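Long-range contacts in probable oxidoreductase (Mycobacterium abscessus, PDB 4EYE), which probably acts as an oxidoreductase of the medium-chain dehydrogenase/reductase superfamily, related to the quinone oxidoreductases: residues K56-Y65 with F329-L340; I99-N109 with S123-D134. All blocks are in the same frame, centred on the assembly; numbering follows the deposited sequence.

Interactions 1 and 2 join different strands of one mixed beta sheet, their centres about 20 Å apart. Across that sheet the pairing runs from strand 337-341 to 57-59, 85-92, 104-108 and 125-127, so strand 85-92 is the bridge between the two contacts. In chain order, interaction 2 is a local closure nested within the much longer loop of interaction 1, which also encloses the six-stranded parallel sheet of the nucleotide-binding-type domain. Helix 134-140 packs against both, and its first residue, Asp-134, touches Lys-56 and Ala-57. A GroES-like domain is thus built from early residues and completed by strands 313-318 and 337-341 from the C-terminal end.

Interaction 1 (K56-Y65 with F329-L340); sequences KAAGVCFPDY and FADGKVYGKMVL
Ala-58 and Leu-340 form an antiparallel hydrogen-bonded pair, each backbone N donating to the other's O: Ala-58 N to Leu-340 O and Leu-340 N to Ala-58 O are both 2.9 Å. Gly-59 and Val-339 follow as a non-hydrogen-bonded pair, and then Val-60 N donates to Met-338 O.

At this last pair only one of the two backbone bonds is direct; a water accepts from Met-338 N and donates to Val-60 O in place of the other. The same carbonyl also receives Lys-337 NZ, with NZ to Val-60 O at 2.9 Å, although the amine stands well above the carbonyl plane. The lysine chain bends at its second torsion (75°), bringing CE past Gly-59 CA at 4.0 Å. Its ammonium also forms a salt bridge with Glu-85, so it ties three parts of the domain together.

The two branches of Val-60 go to different apolar partners. CG1, anti to the backbone N (chi1 178°), lies over a face of the Phe-329 ring, 4.2 Å from its centroid, in a CH-pi contact. CG2 turns to the strand side chains and meets Leu-340 CG and Met-338 CG, each at 3.9 Å. Farther along Phe-329, CE1 approaches the edge of the Phe-62 ring near its plane, 3.9 Å from CD1, while Tyr-65 CB packs against the same CE1. Ala-330 CA lies over one face of the Tyr-65 ring, toward its rim, and Ala-330 CB presses closely on Tyr-65 CE1 (3.2 Å).

Met-338 and Leu-340 rest on Ala-325 of helix 322-330, whereas Val-339 faces Ala-135 and Val-138 of helix 134-140. The C-terminal strand 337-341 returns to the GroES-like domain and lies between strands 57-59 and 313-318, antiparallel to the first and parallel to the second, and strand 57-59 continues the sheet to strand 85-92.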
loop_
_atom_site.group_PDB
_atom_site.type_symbol
_atom_site.label_atom_id
_atom_site.label_comp_id
_atom_site.label_asym_id
_atom_site.label_seq_id
_atom_site.Cartn_x
_atom_site.Cartn_y
_atom_site.Cartn_z
ATOM N N LYS A 56 -9.279 14.624 -1.842
ATOM C CA LYS A 56 -8.193 15.374 -2.480
ATOM C C LYS A 56 -7.165 14.501 -3.164
ATOM O O LYS A 56 -6.455 14.951 -4.028
ATOM C CB LYS A 56 -7.493 16.298 -1.443
ATOM C CG LYS A 56 -8.499 17.207 -0.696
ATOM C CD LYS A 56 -9.064 18.285 -1.630
ATOM C CE LYS A 56 -10.227 19.046 -0.981
ATOM N NZ LYS A 56 -10.875 19.919 -1.985
ATOM N N ALA A 57 -7.004 13.255 -2.707
ATOM C CA ALA A 57 -6.153 12.340 -3.386
ATOM C C ALA A 57 -6.744 10.913 -3.190
ATOM O O ALA A 57 -7.119 10.550 -2.084
ATOM C CB ALA A 57 -4.706 12.466 -2.868
ATOM N N ALA A 58 -6.853 10.169 -4.262
ATOM C CA ALA A 58 -7.305 8.758 -4.238
ATOM C C ALA A 58 -6.146 7.873 -4.615
ATOM O O ALA A 58 -5.564 8.016 -5.698
ATOM C CB ALA A 58 -8.447 8.543 -5.241
ATOM N N GLY A 59 -5.808 6.934 -3.761
ATOM C CA GLY A 59 -4.724 6.031 -4.082
ATOM C C GLY A 59 -5.088 5.044 -5.166
ATOM O O GLY A 59 -6.227 4.587 -5.239
ATOM N N VAL A 60 -4.116 4.727 -6.011
ATOM C CA VAL A 60 -4.189 3.596 -6.930
ATOM C C VAL A 60 -3.400 2.449 -6.266
ATOM O O VAL A 60 -2.216 2.615 -5.847
ATOM C CB VAL A 60 -3.637 3.990 -8.309
ATOM C CG1 VAL A 60 -3.642 2.810 -9.299
ATOM C CG2 VAL A 60 -4.483 5.159 -8.867
ATOM N N CYS A 61 -4.055 1.316 -6.072
ATOM C CA CYS A 61 -3.379 0.137 -5.534
ATOM C C CYS A 61 -3.710 -1.116 -6.386
ATOM O O CYS A 61 -4.667 -1.109 -7.201
ATOM C CB CYS A 61 -3.778 -0.079 -4.089
ATOM S SG CYS A 61 -5.490 -0.635 -3.837
ATOM N N PHE A 62 -2.958 -2.182 -6.147
ATOM C CA PHE A 62 -3.109 -3.407 -6.903
ATOM C C PHE A 62 -4.520 -4.000 -6.783
ATOM O O PHE A 62 -5.080 -4.413 -7.779
ATOM C CB PHE A 62 -2.015 -4.436 -6.531
ATOM C CG PHE A 62 -1.873 -5.552 -7.544
ATOM C CD1 PHE A 62 -1.453 -5.292 -8.820
ATOM C CD2 PHE A 62 -2.185 -6.853 -7.210
ATOM C CE1 PHE A 62 -1.347 -6.319 -9.772
ATOM C CE2 PHE A 62 -2.052 -7.887 -8.137
ATOM C CZ PHE A 62 -1.637 -7.614 -9.421
ATOM N N PRO A 63 -5.123 -4.001 -5.584
ATOM C CA PRO A 63 -6.519 -4.494 -5.515
ATOM C C PRO A 63 -7.500 -3.742 -6.409
ATOM O O PRO A 63 -8.363 -4.369 -7.042
ATOM C CB PRO A 63 -6.882 -4.326 -4.043
ATOM C CG PRO A 63 -5.567 -4.514 -3.328
ATOM C CD PRO A 63 -4.540 -3.850 -4.238
ATOM N N ASP A 64 -7.329 -2.425 -6.535
ATOM C CA ASP A 64 -8.192 -1.625 -7.404
ATOM C C ASP A 64 -8.142 -2.172 -8.804
ATOM O O ASP A 64 -9.166 -2.428 -9.441
ATOM C CB ASP A 64 -7.799 -0.135 -7.506
ATOM C CG ASP A 64 -7.736 0.583 -6.191
ATOM O OD1 ASP A 64 -8.505 0.272 -5.231
ATOM O OD2 ASP A 64 -6.961 1.587 -6.145
ATOM N N TYR A 65 -6.928 -2.316 -9.298
ATOM C CA TYR A 65 -6.685 -2.835 -10.643
ATOM C C TYR A 65 -7.285 -4.252 -10.848
ATOM O O TYR A 65 -7.974 -4.534 -11.841
ATOM C CB TYR A 65 -5.171 -2.845 -10.876
ATOM C CG TYR A 65 -4.752 -3.610 -12.111
ATOM C CD1 TYR A 65 -5.240 -3.253 -13.354
ATOM C CD2 TYR A 65 -3.876 -4.680 -12.033
ATOM C CE1 TYR A 65 -4.875 -3.941 -14.488
ATOM C CE2 TYR A 65 -3.517 -5.394 -13.176
ATOM C CZ TYR A 65 -4.044 -5.012 -14.402
ATOM O OH TYR A 65 -3.702 -5.675 -15.558
ATOM N N PHE A 329 -0.431 2.001 -14.518
ATOM C CA PHE A 329 -0.199 1.162 -13.356
ATOM C C PHE A 329 -0.088 -0.323 -13.738
ATOM O O PHE A 329 0.813 -1.023 -13.296
ATOM C CB PHE A 329 -1.324 1.363 -12.321
ATOM C CG PHE A 329 -1.183 0.474 -11.128
ATOM C CD1 PHE A 329 -1.775 -0.791 -11.106
ATOM C CD2 PHE A 329 -0.424 0.872 -10.052
ATOM C CE1 PHE A 329 -1.603 -1.623 -10.009
ATOM C CE2 PHE A 329 -0.254 0.057 -8.951
ATOM C CZ PHE A 329 -0.841 -1.184 -8.920
ATOM N N ALA A 330 -1.031 -0.785 -14.536
ATOM C CA ALA A 330 -1.049 -2.165 -15.050
ATOM C C ALA A 330 0.170 -2.485 -15.947
ATOM O O ALA A 330 0.695 -3.580 -15.886
ATOM C CB ALA A 330 -2.339 -2.411 -15.824
ATOM N N ASP A 331 0.608 -1.512 -16.735
ATOM C CA ASP A 331 1.766 -1.671 -17.604
ATOM C C ASP A 331 3.083 -1.617 -16.829
ATOM O O ASP A 331 4.137 -1.718 -17.436
ATOM C CB ASP A 331 1.813 -0.569 -18.656
ATOM C CG ASP A 331 0.678 -0.635 -19.635
ATOM O OD1 ASP A 331 -0.001 -1.651 -19.682
ATOM O OD2 ASP A 331 0.431 0.351 -20.324
ATOM N N GLY A 332 3.045 -1.457 -15.500
ATOM C CA GLY A 332 4.267 -1.493 -14.689
ATOM C C GLY A 332 5.089 -0.216 -14.710
ATOM O O GLY A 332 6.295 -0.243 -14.468
ATOM N N LYS A 333 4.457 0.913 -14.992
ATOM C CA LYS A 333 5.169 2.188 -15.027
ATOM C C LYS A 333 5.299 2.932 -13.673
ATOM O O LYS A 333 6.004 3.911 -13.607
ATOM C CB LYS A 333 4.521 3.095 -16.073
ATOM C CG LYS A 333 4.496 2.447 -17.458
ATOM C CD LYS A 333 3.867 3.353 -18.510
ATOM C CE LYS A 333 4.081 2.802 -19.923
ATOM N NZ LYS A 333 3.544 3.780 -20.883
ATOM N N VAL A 334 4.652 2.454 -12.606
ATOM C CA VAL A 334 4.563 3.210 -11.351
ATOM C C VAL A 334 5.600 2.781 -10.326
ATOM O O VAL A 334 5.646 1.621 -9.919
ATOM C CB VAL A 334 3.158 3.075 -10.698
ATOM C CG1 VAL A 334 3.099 3.791 -9.337
ATOM C CG2 VAL A 334 2.108 3.602 -11.651
ATOM N N TYR A 335 6.412 3.749 -9.901
ATOM C CA TYR A 335 7.318 3.586 -8.783
ATOM C C TYR A 335 6.673 4.251 -7.572
ATOM O O TYR A 335 6.134 5.332 -7.659
ATOM C CB TYR A 335 8.694 4.207 -9.058
ATOM C CG TYR A 335 9.437 3.739 -10.306
ATOM C CD1 TYR A 335 9.067 2.587 -11.001
ATOM C CD2 TYR A 335 10.490 4.483 -10.799
ATOM C CE1 TYR A 335 9.730 2.198 -12.178
ATOM C CE2 TYR A 335 11.176 4.113 -11.949
ATOM C CZ TYR A 335 10.799 2.961 -12.636
ATOM O OH TYR A 335 11.477 2.601 -13.778
ATOM N N GLY A 336 6.742 3.610 -6.431
ATOM C CA GLY A 336 6.174 4.183 -5.209
ATOM C C GLY A 336 4.651 4.210 -5.377
ATOM O O GLY A 336 4.038 3.192 -5.741
ATOM N N LYS A 337 4.045 5.369 -5.144
ATOM C CA LYS A 337 2.611 5.490 -5.178
ATOM C C LYS A 337 2.149 6.454 -6.292
ATOM O O LYS A 337 2.709 7.520 -6.482
ATOM C CB LYS A 337 2.111 5.980 -3.807
ATOM C CG LYS A 337 0.595 5.868 -3.620
ATOM C CD LYS A 337 0.207 4.395 -3.384
ATOM C CE LYS A 337 -1.281 4.189 -3.291
ATOM N NZ LYS A 337 -1.599 2.759 -2.991
ATOM N N MET A 338 1.060 6.086 -6.948
ATOM C CA MET A 338 0.323 6.961 -7.836
ATOM C C MET A 338 -0.996 7.355 -7.152
ATOM O O MET A 338 -1.659 6.501 -6.558
ATOM C CB MET A 338 -0.018 6.211 -9.114
ATOM C CG MET A 338 -1.128 6.796 -9.992
ATOM S SD MET A 338 -1.499 5.745 -11.459
ATOM C CE MET A 338 -0.307 6.285 -12.657
ATOM N N VAL A 339 -1.415 8.604 -7.363
ATOM C CA VAL A 339 -2.709 9.037 -6.900
ATOM C C VAL A 339 -3.464 9.734 -8.015
ATOM O O VAL A 339 -2.871 10.214 -8.998
ATOM C CB VAL A 339 -2.615 9.923 -5.622
ATOM C CG1 VAL A 339 -1.748 9.264 -4.530
ATOM C CG2 VAL A 339 -2.020 11.285 -5.941
ATOM N N LEU A 340 -4.777 9.762 -7.847
ATOM C CA LEU A 340 -5.676 10.496 -8.673
ATOM C C LEU A 340 -6.148 11.713 -7.925
ATOM O O LEU A 340 -6.457 11.649 -6.719
ATOM C CB LEU A 340 -6.902 9.619 -9.041
ATOM C CG LEU A 340 -6.617 8.271 -9.660
ATOM C CD1 LEU A 340 -7.922 7.512 -10.058
ATOM C CD2 LEU A 340 -5.647 8.364 -10.850
HETATM O O HOH W 1 0.082 3.434 -6.961
#

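Interaction 2 (I99-N109 with S123-D134)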
loop_
_atom_site.group_PDB
_atom_site.type_symbol
_atom_site.label_atom_id
_atom_site.label_comp_id
_atom_site.label_asym_id
_atom_site.label_seq_id
_atom_site.Cartn_x
_atom_site.Cartn_y
_atom_site.Cartn_z
ATOM N N ILE A 99 -14.860 13.105 15.045
ATOM C CA ILE A 99 -14.449 13.588 13.737
ATOM C C ILE A 99 -15.319 14.791 13.419
ATOM O O ILE A 99 -16.515 14.746 13.627
ATOM C CB ILE A 99 -14.646 12.490 12.646
ATOM C CG1 ILE A 99 -13.856 11.202 12.991
ATOM C CG2 ILE A 99 -14.301 13.064 11.283
ATOM C CD1 ILE A 99 -14.398 9.933 12.316
ATOM N N LYS A 100 -14.724 15.854 12.887
ATOM C CA LYS A 100 -15.437 17.100 12.585
ATOM C C LYS A 100 -15.242 17.572 11.171
ATOM O O LYS A 100 -14.141 17.431 10.624
ATOM C CB LYS A 100 -14.895 18.247 13.475
ATOM N N PRO A 101 -16.270 18.244 10.599
ATOM C CA PRO A 101 -16.100 18.909 9.308
ATOM C C PRO A 101 -14.840 19.769 9.298
ATOM O O PRO A 101 -14.537 20.430 10.279
ATOM C CB PRO A 101 -17.343 19.791 9.185
ATOM C CG PRO A 101 -18.380 19.152 10.043
ATOM C CD PRO A 101 -17.626 18.461 11.171
ATOM N N GLY A 102 -14.073 19.715 8.213
ATOM C CA GLY A 102 -12.801 20.418 8.158
ATOM C C GLY A 102 -11.572 19.617 8.546
ATOM O O GLY A 102 -10.456 19.999 8.180
ATOM N N ASP A 103 -11.753 18.493 9.245
ATOM C CA ASP A 103 -10.649 17.664 9.629
ATOM C C ASP A 103 -10.000 17.072 8.354
ATOM O O ASP A 103 -10.713 16.635 7.409
ATOM C CB ASP A 103 -11.073 16.514 10.526
ATOM C CG ASP A 103 -11.422 16.948 11.978
ATOM O OD1 ASP A 103 -11.182 18.077 12.405
ATOM O OD2 ASP A 103 -11.965 16.095 12.681
ATOM N N ARG A 104 -8.680 17.057 8.361
ATOM C CA ARG A 104 -7.909 16.372 7.332
ATOM C C ARG A 104 -7.791 14.878 7.733
ATOM O O ARG A 104 -7.211 14.536 8.788
ATOM C CB ARG A 104 -6.525 16.954 7.256
ATOM C CG ARG A 104 -6.483 18.369 6.712
ATOM C CD ARG A 104 -5.023 18.788 6.636
ATOM N NE ARG A 104 -4.379 18.084 5.548
ATOM C CZ ARG A 104 -3.110 17.658 5.495
ATOM N NH1 ARG A 104 -2.271 17.737 6.533
ATOM N NH2 ARG A 104 -2.711 17.032 4.381
ATOM N N VAL A 105 -8.335 14.004 6.911
ATOM C CA VAL A 105 -8.447 12.584 7.256
ATOM C C VAL A 105 -7.998 11.690 6.081
ATOM O O VAL A 105 -7.991 12.103 4.901
ATOM C CB VAL A 105 -9.889 12.210 7.644
ATOM C CG1 VAL A 105 -10.321 12.854 8.990
ATOM C CG2 VAL A 105 -10.860 12.524 6.472
ATOM N N MET A 106 -7.604 10.473 6.462
ATOM C CA MET A 106 -7.415 9.342 5.590
ATOM C C MET A 106 -8.623 8.415 5.771
ATOM O O MET A 106 -9.175 8.328 6.873
ATOM C CB MET A 106 -6.145 8.612 5.972
ATOM C CG MET A 106 -4.899 9.440 5.699
ATOM S SD MET A 106 -3.531 9.126 6.827
ATOM C CE MET A 106 -3.220 7.397 6.563
ATOM N N ALA A 107 -9.038 7.746 4.694
ATOM C CA ALA A 107 -10.235 6.933 4.702
ATOM C C ALA A 107 -9.970 5.644 3.897
ATOM O O ALA A 107 -9.220 5.634 2.887
ATOM C CB ALA A 107 -11.401 7.694 4.083
ATOM N N PHE A 108 -10.574 4.553 4.328
ATOM C CA PHE A 108 -10.573 3.365 3.501
ATOM C C PHE A 108 -11.935 2.753 3.407
ATOM O O PHE A 108 -12.672 2.780 4.375
ATOM C CB PHE A 108 -9.526 2.394 3.965
ATOM C CG PHE A 108 -9.652 1.966 5.395
ATOM C CD1 PHE A 108 -10.267 0.756 5.691
ATOM C CD2 PHE A 108 -9.077 2.695 6.438
ATOM C CE1 PHE A 108 -10.384 0.313 7.006
ATOM C CE2 PHE A 108 -9.179 2.225 7.782
ATOM C CZ PHE A 108 -9.823 1.039 8.052
ATOM N N ASN A 109 -12.236 2.197 2.227
ATOM C CA ASN A 109 -13.446 1.388 2.019
ATOM C C ASN A 109 -13.204 0.363 0.882
ATOM O O ASN A 109 -12.139 0.385 0.257
ATOM C CB ASN A 109 -14.620 2.297 1.691
ATOM C CG ASN A 109 -15.964 1.722 2.123
ATOM O OD1 ASN A 109 -16.068 0.646 2.677
ATOM N ND2 ASN A 109 -17.009 2.457 1.851
ATOM N N SER A 123 -15.321 4.094 11.785
ATOM C CA SER A 123 -14.200 3.251 12.168
ATOM C C SER A 123 -13.128 3.179 11.053
ATOM O O SER A 123 -12.035 2.681 11.282
ATOM C CB SER A 123 -14.710 1.836 12.395
ATOM O OG SER A 123 -15.232 1.369 11.147
ATOM N N ASN A 124 -13.457 3.652 9.838
ATOM C CA ASN A 124 -12.526 3.598 8.702
ATOM C C ASN A 124 -11.860 4.984 8.407
ATOM O O ASN A 124 -11.427 5.251 7.257
ATOM C CB ASN A 124 -13.301 3.106 7.458
ATOM C CG ASN A 124 -13.759 1.649 7.586
ATOM O OD1 ASN A 124 -13.891 1.136 8.701
ATOM N ND2 ASN A 124 -13.997 0.976 6.452
ATOM N N ILE A 125 -11.818 5.844 9.420
ATOM C CA ILE A 125 -11.280 7.194 9.276
ATOM C C ILE A 125 -10.069 7.298 10.192
ATOM O O ILE A 125 -10.135 6.851 11.322
ATOM C CB ILE A 125 -12.322 8.261 9.690
ATOM C CG1 ILE A 125 -13.447 8.351 8.655
ATOM C CG2 ILE A 125 -11.653 9.626 9.882
ATOM C CD1 ILE A 125 -12.974 8.929 7.295
ATOM N N LEU A 126 -8.978 7.889 9.692
ATOM C CA LEU A 126 -7.788 8.164 10.486
ATOM C C LEU A 126 -7.344 9.623 10.273
ATOM O O LEU A 126 -7.481 10.174 9.163
ATOM C CB LEU A 126 -6.663 7.195 10.156
ATOM C CG LEU A 126 -6.907 5.661 10.442
ATOM C CD1 LEU A 126 -5.952 4.808 9.636
ATOM C CD2 LEU A 126 -6.837 5.203 11.889
ATOM N N PRO A 127 -6.820 10.263 11.342
ATOM C CA PRO A 127 -6.298 11.600 11.218
ATOM C C PRO A 127 -5.020 11.667 10.380
ATOM O O PRO A 127 -4.068 10.930 10.612
ATOM C CB PRO A 127 -6.043 12.048 12.684
ATOM C CG PRO A 127 -5.883 10.768 13.451
ATOM C CD PRO A 127 -6.692 9.715 12.711
ATOM N N THR A 128 -5.009 12.593 9.408
ATOM C CA THR A 128 -3.877 12.761 8.516
ATOM C C THR A 128 -2.680 13.391 9.254
ATOM O O THR A 128 -2.831 14.439 9.849
ATOM C CB THR A 128 -4.244 13.708 7.343
ATOM O OG1 THR A 128 -5.313 13.119 6.579
ATOM C CG2 THR A 128 -2.968 13.985 6.475
ATOM N N PRO A 129 -1.474 12.773 9.184
ATOM C CA PRO A 129 -0.332 13.385 9.897
ATOM C C PRO A 129 -0.080 14.806 9.399
ATOM O O PRO A 129 -0.119 15.060 8.177
ATOM C CB PRO A 129 0.817 12.463 9.551
ATOM C CG PRO A 129 0.165 11.123 9.349
ATOM C CD PRO A 129 -1.150 11.413 8.709
ATOM N N PRO A 130 0.108 15.745 10.328
ATOM C CA PRO A 130 0.209 17.146 9.856
ATOM C C PRO A 130 1.414 17.415 8.975
ATOM O O PRO A 130 1.387 18.397 8.236
ATOM C CB PRO A 130 0.283 17.969 11.142
ATOM C CG PRO A 130 0.676 17.030 12.218
ATOM C CD PRO A 130 0.165 15.649 11.795
ATOM N N GLN A 131 2.431 16.575 9.010
ATOM C CA GLN A 131 3.615 16.807 8.184
ATOM C C GLN A 131 3.377 16.469 6.690
ATOM O O GLN A 131 4.196 16.843 5.834
ATOM C CB GLN A 131 4.801 15.971 8.694
ATOM C CG GLN A 131 5.256 16.339 10.114
ATOM C CD GLN A 131 4.673 15.437 11.198
ATOM O OE1 GLN A 131 3.641 14.814 11.028
ATOM N NE2 GLN A 131 5.343 15.402 12.329
ATOM N N LEU A 132 2.283 15.758 6.374
ATOM C CA LEU A 132 2.077 15.209 5.041
ATOM C C LEU A 132 1.064 16.002 4.253
ATOM O O LEU A 132 0.036 16.493 4.790
ATOM C CB LEU A 132 1.630 13.712 5.126
ATOM C CG LEU A 132 2.578 12.741 5.844
ATOM C CD1 LEU A 132 2.005 11.322 5.732
ATOM C CD2 LEU A 132 4.010 12.817 5.320
ATOM N N ASP A 133 1.277 16.078 2.943
ATOM C CA ASP A 133 0.195 16.503 2.094
ATOM C C ASP A 133 -0.782 15.327 1.828
ATOM O O ASP A 133 -0.524 14.214 2.261
ATOM C CB ASP A 133 0.705 17.175 0.795
ATOM C CG ASP A 133 1.273 16.210 -0.216
ATOM O OD1 ASP A 133 0.982 14.985 -0.188
ATOM O OD2 ASP A 133 1.994 16.694 -1.095
ATOM N N ASP A 134 -1.900 15.598 1.159
ATOM C CA ASP A 134 -2.956 14.580 0.952
ATOM C C ASP A 134 -2.527 13.374 0.118
ATOM O O ASP A 134 -2.932 12.265 0.392
ATOM C CB ASP A 134 -4.254 15.213 0.398
ATOM C CG ASP A 134 -4.878 16.139 1.406
ATOM O OD1 ASP A 134 -4.614 16.021 2.625
ATOM O OD2 ASP A 134 -5.649 17.000 1.017
HETATM O O HOH W 2 -5.975 18.614 3.239
#
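Arg-104 reaches across from strand 104-108 to Thr-128 and then to the turn leading into helix 134-140. Its CB packs against Thr-128 CB at 4.0 Å, beside the backbone bond from Thr-128 N to Arg-104 O. The chain then runs extended until a bend at the third torsion (72°) swings the guanidinium toward the turn. NE donates to a water 2.9 Å away, which in turn donates to Asp-134 OD2. Around CZ the flat group has Thr-128 CG2 over one face, toward the rim. At the end, NH1 and NH2 both donate to Leu-132 O, which lies close to the guanidinium plane; the NH2 bond, 2.8 Å to Leu-132 O, is the shorter. NH2 also makes a salt bridge with Asp-134 OD1 at 2.8 Å, meeting that oxygen from above the carboxylate plane. Two protein acceptors and a water thus fix the rotation of the group.

The strands behind this side chain, 104-108 and 125-127, are antiparallel neighbours in the beta sheet of the GroES-like domain, with strand 85-92 on the other side of 104-108. Met-106 and Leu-126 are the hydrogen-bonded pair, with Met-106 N 2.7 Å from Leu-126 O. On the face carrying Ala-107 and Ile-125, the two branches of Ile-125 find separate partners: CG2 meets Val-105 CG1 at 3.6 Å as well as Ile-99 CD1, and CD1 reaches Ala-107 CB. On the face carrying Met-106, SD touches Pro-129 CD.

Farther along, Asn-124 lies over the Phe-108 ring, its CB 4.0 Å from the centroid and its amide stacked nearly parallel, 13° from the ring plane. Asn-124 ND2 donates to Phe-108 O at 3.1 Å, while Ser-123 OG donates to Asn-124 OD1, so both ends of the amide are held.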